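Local coordinates for protein 3-oxosteroid 1-dehydrogenase (Sterolibacterium denitrificans, PDB 7P18) that probably catalyses the FAD-dependent 1,2-dehydrogenation of 3-oxosteroids, passing electrons to an acceptor and yielding 3-oxo-Delta(1)-steroids, at residues 68-73 and 128-133; 173-178 and 392-397; 503-506 and 510-513. All coordinates share one frame; numbering follows the deposited sequence.

Contacts 1 and 3 are largely buried, whereas contact 2 lies at the surface. Each joins different elements: contact 1 sets helix 67-78 against the residues leading into strand 131-138, contact 2 brings together the C-terminal ends of helices 166-174 and 389-394, and contact 3 pairs the chain after strand 486-502 with strand 509-511. The chemistry differs accordingly. A buried arginine laid against a helix and a tyrosine ring makes contact 1, a leucine-proline touch beside a weakly bonded lysine makes contact 2, and a backbone bridge sheltered by leucines makes contact 3. Contacts 2 and 3, their centres about 45 Å apart, occupy opposite sides of the chain's centre.

Contact 1 (68-73 and 128-133); sequences DEALTY and GGRTME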
# COMPACT_ATOMS: atom_id res chain seq x y z
N ASP A 68 9.81 23.87 -2.30
CA ASP A 68 10.85 23.75 -3.36
C ASP A 68 11.71 22.49 -3.16
O ASP A 68 12.08 21.85 -4.17
CB ASP A 68 11.74 24.99 -3.43
CG ASP A 68 12.54 25.05 -4.71
OD1 ASP A 68 11.92 25.01 -5.79
OD2 ASP A 68 13.76 25.03 -4.60
N GLU A 69 12.05 22.13 -1.93
CA GLU A 69 12.81 20.87 -1.68
C GLU A 69 11.98 19.65 -2.14
O GLU A 69 12.56 18.73 -2.79
CB GLU A 69 13.20 20.73 -0.21
CG GLU A 69 14.35 21.62 0.21
CD GLU A 69 14.43 21.71 1.71
OE1 GLU A 69 13.49 22.30 2.31
OE2 GLU A 69 15.37 21.11 2.28
N ALA A 70 10.68 19.62 -1.81
CA ALA A 70 9.75 18.53 -2.15
C ALA A 70 9.61 18.45 -3.67
O ALA A 70 9.53 17.32 -4.22
CB ALA A 70 8.44 18.71 -1.44
N LEU A 71 9.59 19.59 -4.35
CA LEU A 71 9.48 19.59 -5.84
C LEU A 71 10.79 19.05 -6.42
O LEU A 71 10.72 18.25 -7.38
CB LEU A 71 9.17 21.00 -6.37
CG LEU A 71 9.08 21.09 -7.90
CD1 LEU A 71 7.91 20.27 -8.43
CD2 LEU A 71 8.95 22.54 -8.35
N THR A 72 11.95 19.43 -5.90
CA THR A 72 13.25 18.91 -6.34
C THR A 72 13.24 17.37 -6.27
O THR A 72 13.59 16.70 -7.25
CB THR A 72 14.38 19.56 -5.54
OG1 THR A 72 14.43 20.94 -5.93
CG2 THR A 72 15.70 18.88 -5.77
N TYR A 73 12.85 16.85 -5.12
CA TYR A 73 12.73 15.40 -4.87
C TYR A 73 11.77 14.75 -5.87
O TYR A 73 12.17 13.74 -6.46
CB TYR A 73 12.33 15.18 -3.43
CG TYR A 73 12.33 13.74 -2.98
CD1 TYR A 73 13.52 13.08 -2.71
CD2 TYR A 73 11.15 13.06 -2.77
CE1 TYR A 73 13.54 11.77 -2.25
CE2 TYR A 73 11.15 11.75 -2.31
CZ TYR A 73 12.34 11.11 -2.01
OH TYR A 73 12.35 9.81 -1.55
N GLY A 128 12.92 12.04 7.86
CA GLY A 128 11.71 11.66 8.60
C GLY A 128 10.65 12.70 8.45
O GLY A 128 10.94 13.77 7.91
N GLY A 129 9.44 12.39 8.86
CA GLY A 129 8.43 13.41 9.15
C GLY A 129 7.50 13.71 7.99
O GLY A 129 6.45 14.28 8.27
N ARG A 130 7.84 13.37 6.73
CA ARG A 130 6.87 13.60 5.61
C ARG A 130 5.76 12.54 5.65
O ARG A 130 4.59 12.87 5.42
CB ARG A 130 7.58 13.60 4.26
CG ARG A 130 8.60 14.71 4.06
CD ARG A 130 9.09 14.71 2.62
NE ARG A 130 9.74 15.95 2.24
CZ ARG A 130 10.68 16.08 1.30
NH1 ARG A 130 11.15 15.04 0.62
NH2 ARG A 130 11.12 17.30 1.01
N THR A 131 6.12 11.29 5.93
CA THR A 131 5.15 10.19 6.18
C THR A 131 4.32 10.54 7.42
O THR A 131 4.92 10.92 8.43
CB THR A 131 5.87 8.86 6.33
OG1 THR A 131 6.53 8.50 5.12
CG2 THR A 131 4.89 7.78 6.74
N MET A 132 3.01 10.39 7.31
CA MET A 132 2.02 10.59 8.39
C MET A 132 1.12 9.35 8.49
O MET A 132 0.88 8.66 7.45
CB MET A 132 1.16 11.83 8.16
CG MET A 132 1.95 13.12 7.85
SD MET A 132 0.85 14.56 7.69
CE MET A 132 0.62 14.98 9.41
N GLU A 133 0.63 9.09 9.71
CA GLU A 133 -0.27 7.94 9.95
C GLU A 133 -1.41 8.33 10.89
O GLU A 133 -1.37 9.39 11.55
CB GLU A 133 0.55 6.78 10.49
CG GLU A 133 0.93 6.93 11.97
CD GLU A 133 1.37 5.61 12.57
OE1 GLU A 133 0.75 4.53 12.21
OE2 GLU A 133 2.37 5.63 13.33
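Arg130 reaches Tyr73 and Ala70 because its CG stands anti to its own carbonyl carbon (chi1 -63°) and the chain then runs extended from CG to NE, carrying the guanidinium to the flank of helix 67-78. Tyr73 meets it with CG swung opposite the backbone N (chi1 -173°), which lays the ring out beside the arginine. NH1 sits above one ring face but toward the rim, 3.9 Å from Tyr73 CD2. The ring and guanidinium planes are inclined by 54°, so the two groups do not stack flat. With Arg130 CZ 5.5 Å from the centroid of the Tyr73 ring, any cation-pi attraction is weak at most. The other terminal nitrogen, NH2, lies against the helix backbone 3.7 Å from Ala70 CA, and the Ala70 methyl covers one guanidinium face, CB lying 3.9 Å from NH2. The short Ala70 side chain is consistent with NH2 coming this near the backbone.

The strong bonds of the guanidinium go to neighbouring loops: NH1 forms a salt bridge with Asp117 and a hydrogen bond to Gly124 O, while NH2 pairs with Asp65. Tyr73 OH bonds Pro537 O and Tyr119 N, and Thr131 OG1 bonds the carbonyl of Ala539, a residue of the steroid pocket; the Tyr73 side chain itself lies about 12 Å from the bound androstadienedione. Glu69, engaged with Ser66 and Lys126, keeps its OE1 5.7 Å from Arg130 NH2, so its charge can act on the arginine only at a distance. The buried guanidinium is thus compensated from outside the two segments, by Asp117 and Asp65, and held in orientation by those bonds with alanine and tyrosine carbons packed against it, its protonated form probably favoured.

Contact 2 (173-178 and 392-397); sequences LAKEPG and RYNYPM
Leu173 and Pro396 make the tight part of this contact: one leucine methyl, CD2, is pushed against the pyrrolidine ring, 3.6 Å from Pro396 CG and 3.9 Å from Pro396 CD. The leucine CG is turned away from the backbone N (chi1 -170°), and this carries the end of the side chain closer to the proline than its CB alone would suggest. The side chains slant past one another, a purely apolar touch. The Leu173 side chain is about 7 Å from the bound steroid, and Ala166, at the other end of the same helix 166-174, belongs to the steroid pocket.

A Schellman motif ends helix 166-174 two residues further on. Lys175, with positive phi, is its C-prime residue: Glu176 N returns to Val171 O and Lys175 N to Met172 O, and the lysine side chain runs toward the end of helix 389-394. Its aliphatic part passes the Tyr395 ring at a slant, CE 3.8 Å from Tyr395 CE1. That ring is covered on one face by Asn394 CB, 3.8 Å above the plane and over its centre, while its hydroxyl is bonded to Asp469.

The solvent side is held more loosely. Bent at its last torsion (chi4 -130°), the lysine gives its NZ to Asn394 O in a weak hydrogen bond of 3.0 Å. Lys175 CE is almost as near to Asn394 O, at 3.1 Å, so the end of the chain lies alongside the oxygen instead of pointing at it. Asn394 is the last residue of helix 389-394, so the positive charge comes to a helix C-terminus, where the carbonyl's partial negative charge is likely to favour it. A glycerol, probably from the crystallisation liquor, takes a second weak bond from the same ammonium and a hydrogen bond at Glu176 O.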
# COMPACT_ATOMS: atom_id res chain seq x y z
N LEU A 173 9.69 -4.21 16.13
CA LEU A 173 10.37 -4.81 14.93
C LEU A 173 11.86 -4.46 14.95
O LEU A 173 12.68 -5.34 14.61
CB LEU A 173 9.70 -4.29 13.64
CG LEU A 173 10.09 -4.97 12.32
CD1 LEU A 173 11.42 -4.48 11.78
CD2 LEU A 173 10.09 -6.49 12.44
N ALA A 174 12.21 -3.23 15.36
CA ALA A 174 13.62 -2.76 15.45
C ALA A 174 14.26 -3.25 16.76
O ALA A 174 15.53 -3.20 16.85
CB ALA A 174 13.68 -1.26 15.31
N LYS A 175 13.44 -3.74 17.70
CA LYS A 175 13.88 -4.27 19.03
C LYS A 175 14.54 -3.14 19.83
O LYS A 175 15.68 -3.31 20.31
CB LYS A 175 14.87 -5.44 18.86
CG LYS A 175 14.33 -6.63 18.07
CD LYS A 175 14.91 -7.97 18.47
CE LYS A 175 14.03 -9.11 18.02
NZ LYS A 175 13.74 -10.06 19.12
N GLU A 176 13.86 -1.99 19.93
CA GLU A 176 14.35 -0.84 20.72
C GLU A 176 13.96 -1.07 22.18
O GLU A 176 13.11 -1.93 22.45
CB GLU A 176 13.78 0.46 20.14
CG GLU A 176 14.13 0.66 18.68
CD GLU A 176 13.78 2.04 18.15
OE1 GLU A 176 12.78 2.61 18.63
OE2 GLU A 176 14.53 2.56 17.30
N PRO A 177 14.57 -0.34 23.14
CA PRO A 177 14.18 -0.39 24.55
C PRO A 177 12.74 0.02 24.82
O PRO A 177 12.33 0.95 24.21
CB PRO A 177 15.03 0.69 25.23
CG PRO A 177 16.19 0.93 24.29
CD PRO A 177 15.67 0.61 22.91
N GLY A 178 12.04 -0.65 25.74
CA GLY A 178 10.69 -0.26 26.23
C GLY A 178 9.56 -1.02 25.55
O GLY A 178 8.41 -0.96 26.04
N ARG A 392 15.40 -16.93 12.65
CA ARG A 392 14.09 -17.59 12.88
C ARG A 392 13.61 -17.32 14.30
O ARG A 392 12.43 -16.98 14.47
CB ARG A 392 14.17 -19.09 12.65
CG ARG A 392 12.83 -19.80 12.82
CD ARG A 392 11.85 -19.57 11.67
NE ARG A 392 10.58 -20.17 12.05
CZ ARG A 392 9.62 -19.56 12.75
NH1 ARG A 392 9.67 -18.28 13.06
NH2 ARG A 392 8.57 -20.26 13.13
N TYR A 393 14.49 -17.53 15.27
CA TYR A 393 14.15 -17.37 16.72
C TYR A 393 13.82 -15.90 17.01
O TYR A 393 12.88 -15.64 17.80
CB TYR A 393 15.31 -17.83 17.60
CG TYR A 393 15.05 -17.74 19.09
CD1 TYR A 393 14.30 -18.70 19.75
CD2 TYR A 393 15.54 -16.68 19.82
CE1 TYR A 393 14.08 -18.62 21.12
CE2 TYR A 393 15.31 -16.57 21.18
CZ TYR A 393 14.59 -17.56 21.84
OH TYR A 393 14.34 -17.45 23.17
N ASN A 394 14.59 -14.97 16.44
CA ASN A 394 14.55 -13.52 16.82
C ASN A 394 13.46 -12.72 16.09
O ASN A 394 12.95 -11.75 16.71
CB ASN A 394 15.92 -12.89 16.66
CG ASN A 394 16.80 -13.36 17.82
OD1 ASN A 394 17.66 -14.20 17.66
ND2 ASN A 394 16.37 -13.06 19.01
N TYR A 395 13.09 -13.07 14.86
CA TYR A 395 12.46 -12.08 13.94
C TYR A 395 11.21 -12.64 13.28
O TYR A 395 11.13 -13.83 13.04
CB TYR A 395 13.45 -11.67 12.86
CG TYR A 395 14.72 -11.04 13.36
CD1 TYR A 395 14.68 -10.01 14.30
CD2 TYR A 395 15.95 -11.42 12.88
CE1 TYR A 395 15.84 -9.39 14.73
CE2 TYR A 395 17.12 -10.83 13.33
CZ TYR A 395 17.06 -9.81 14.26
OH TYR A 395 18.21 -9.21 14.68
N PRO A 396 10.24 -11.77 12.95
CA PRO A 396 9.08 -12.16 12.15
C PRO A 396 9.52 -12.20 10.69
O PRO A 396 10.55 -11.63 10.35
CB PRO A 396 8.06 -11.06 12.43
CG PRO A 396 8.88 -9.84 12.65
CD PRO A 396 10.22 -10.32 13.23
N MET A 397 8.73 -12.88 9.85
CA MET A 397 8.89 -12.82 8.37
C MET A 397 7.52 -13.13 7.74
O MET A 397 7.15 -14.31 7.63
CB MET A 397 9.97 -13.78 7.89
CG MET A 397 10.32 -13.58 6.40
SD MET A 397 10.87 -11.91 5.96
CE MET A 397 12.42 -11.78 6.85

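Contact 3 (503-506 and 510-513); sequences LTDK and VLDE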
# COMPACT_ATOMS: atom_id res chain seq x y z
N LEU A 503 -5.11 8.64 -17.51
CA LEU A 503 -4.32 9.89 -17.44
C LEU A 503 -5.24 10.99 -16.93
O LEU A 503 -6.40 11.11 -17.41
CB LEU A 503 -3.74 10.22 -18.81
CG LEU A 503 -2.88 11.48 -18.83
CD1 LEU A 503 -1.67 11.33 -17.92
CD2 LEU A 503 -2.47 11.80 -20.25
N THR A 504 -4.78 11.75 -15.95
CA THR A 504 -5.50 12.91 -15.42
C THR A 504 -4.61 14.15 -15.47
O THR A 504 -3.37 14.03 -15.63
CB THR A 504 -5.97 12.67 -13.97
OG1 THR A 504 -4.84 12.44 -13.11
CG2 THR A 504 -6.93 11.50 -13.92
N ASP A 505 -5.24 15.29 -15.26
CA ASP A 505 -4.59 16.61 -15.09
C ASP A 505 -4.49 16.89 -13.60
O ASP A 505 -4.81 16.01 -12.76
CB ASP A 505 -5.31 17.71 -15.87
CG ASP A 505 -6.68 18.10 -15.35
OD1 ASP A 505 -7.03 17.67 -14.22
OD2 ASP A 505 -7.39 18.87 -16.07
N LYS A 506 -4.05 18.11 -13.27
CA LYS A 506 -3.75 18.55 -11.89
C LYS A 506 -5.00 18.58 -11.02
O LYS A 506 -4.86 18.62 -9.80
CB LYS A 506 -3.09 19.93 -11.93
CG LYS A 506 -4.01 21.03 -12.43
CD LYS A 506 -3.42 22.41 -12.32
CE LYS A 506 -4.38 23.43 -12.88
NZ LYS A 506 -3.67 24.71 -13.03
N VAL A 510 -10.12 13.37 -16.06
CA VAL A 510 -9.64 12.38 -17.05
C VAL A 510 -9.38 13.09 -18.39
O VAL A 510 -10.26 13.82 -18.88
CB VAL A 510 -10.61 11.19 -17.17
CG1 VAL A 510 -10.17 10.24 -18.25
CG2 VAL A 510 -10.74 10.49 -15.83
N LEU A 511 -8.25 12.77 -19.01
CA LEU A 511 -7.85 13.30 -20.34
C LEU A 511 -8.04 12.24 -21.43
O LEU A 511 -7.74 11.04 -21.21
CB LEU A 511 -6.38 13.74 -20.27
CG LEU A 511 -6.05 14.76 -19.16
CD1 LEU A 511 -4.60 15.21 -19.21
CD2 LEU A 511 -6.93 16.00 -19.26
N ASP A 512 -8.44 12.70 -22.63
CA ASP A 512 -8.55 11.84 -23.83
C ASP A 512 -7.19 11.78 -24.53
O ASP A 512 -6.22 12.38 -24.03
CB ASP A 512 -9.73 12.31 -24.67
CG ASP A 512 -9.50 13.62 -25.43
OD1 ASP A 512 -8.34 14.09 -25.50
OD2 ASP A 512 -10.51 14.13 -25.92
N GLU A 513 -7.12 11.12 -25.69
CA GLU A 513 -5.85 10.91 -26.45
C GLU A 513 -5.28 12.25 -26.94
O GLU A 513 -4.08 12.29 -27.31
CB GLU A 513 -6.10 9.89 -27.56
CG GLU A 513 -6.45 8.50 -27.04
CD GLU A 513 -5.33 7.75 -26.34
OE1 GLU A 513 -4.19 8.24 -26.34
OE2 GLU A 513 -5.59 6.65 -25.75
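Leu503 and Leu511 flank a single beta bridge, Thr504 with Val510, at the base of a short hairpin-like turn where the chain leaving strand 486-502 doubles back through strand 509-511. The turn sits beside the Rossmann-type FAD-binding part of the fold: Val510 and Thr504 pack on strand 521-523, at one edge of the parallel sheet, and the Thr504 side chain is about 12 Å from the bound FAD. At the bridge the two CA atoms, of Thr504 and Val510, come within 4.5 Å.

One backbone hydrogen bond ties the legs together, Leu511 N to Leu503 O at 3.0 Å. It is nearly straight, 170° at the hydrogen, yet the donor comes in tilted 30° from the plane of the carbonyl. The same oxygen also receives a CA-H...O contact, 3.5 Å from Val510 CA, so two neighbouring residues close on one acceptor.

Leu511 contributes the largest single share of the packing. Its CG lies opposite its own carbonyl carbon (chi1 -55°), which brings it over the peptide between Thr504 and Asp505. CD1 rests on that peptide, 3.9 Å from Thr504 C, and also meets Leu503 CG at 4.1 Å; the other methyl, CD2, touches the CB of Asp505. Shortening this side chain to an alanine here removes both methyls and would probably open a gap against that peptide, leaving Leu503 CG and Asp505 CB without their apolar partner. The Asp505 carboxylate serves the turn itself, OD2 pairing with Arg509 and OD1 accepting from Asp507 N. On the side of the bridge that packs on strand 521-523, the methyl CG2 of Thr504 stands 4.4 Å from CG2 of Val510.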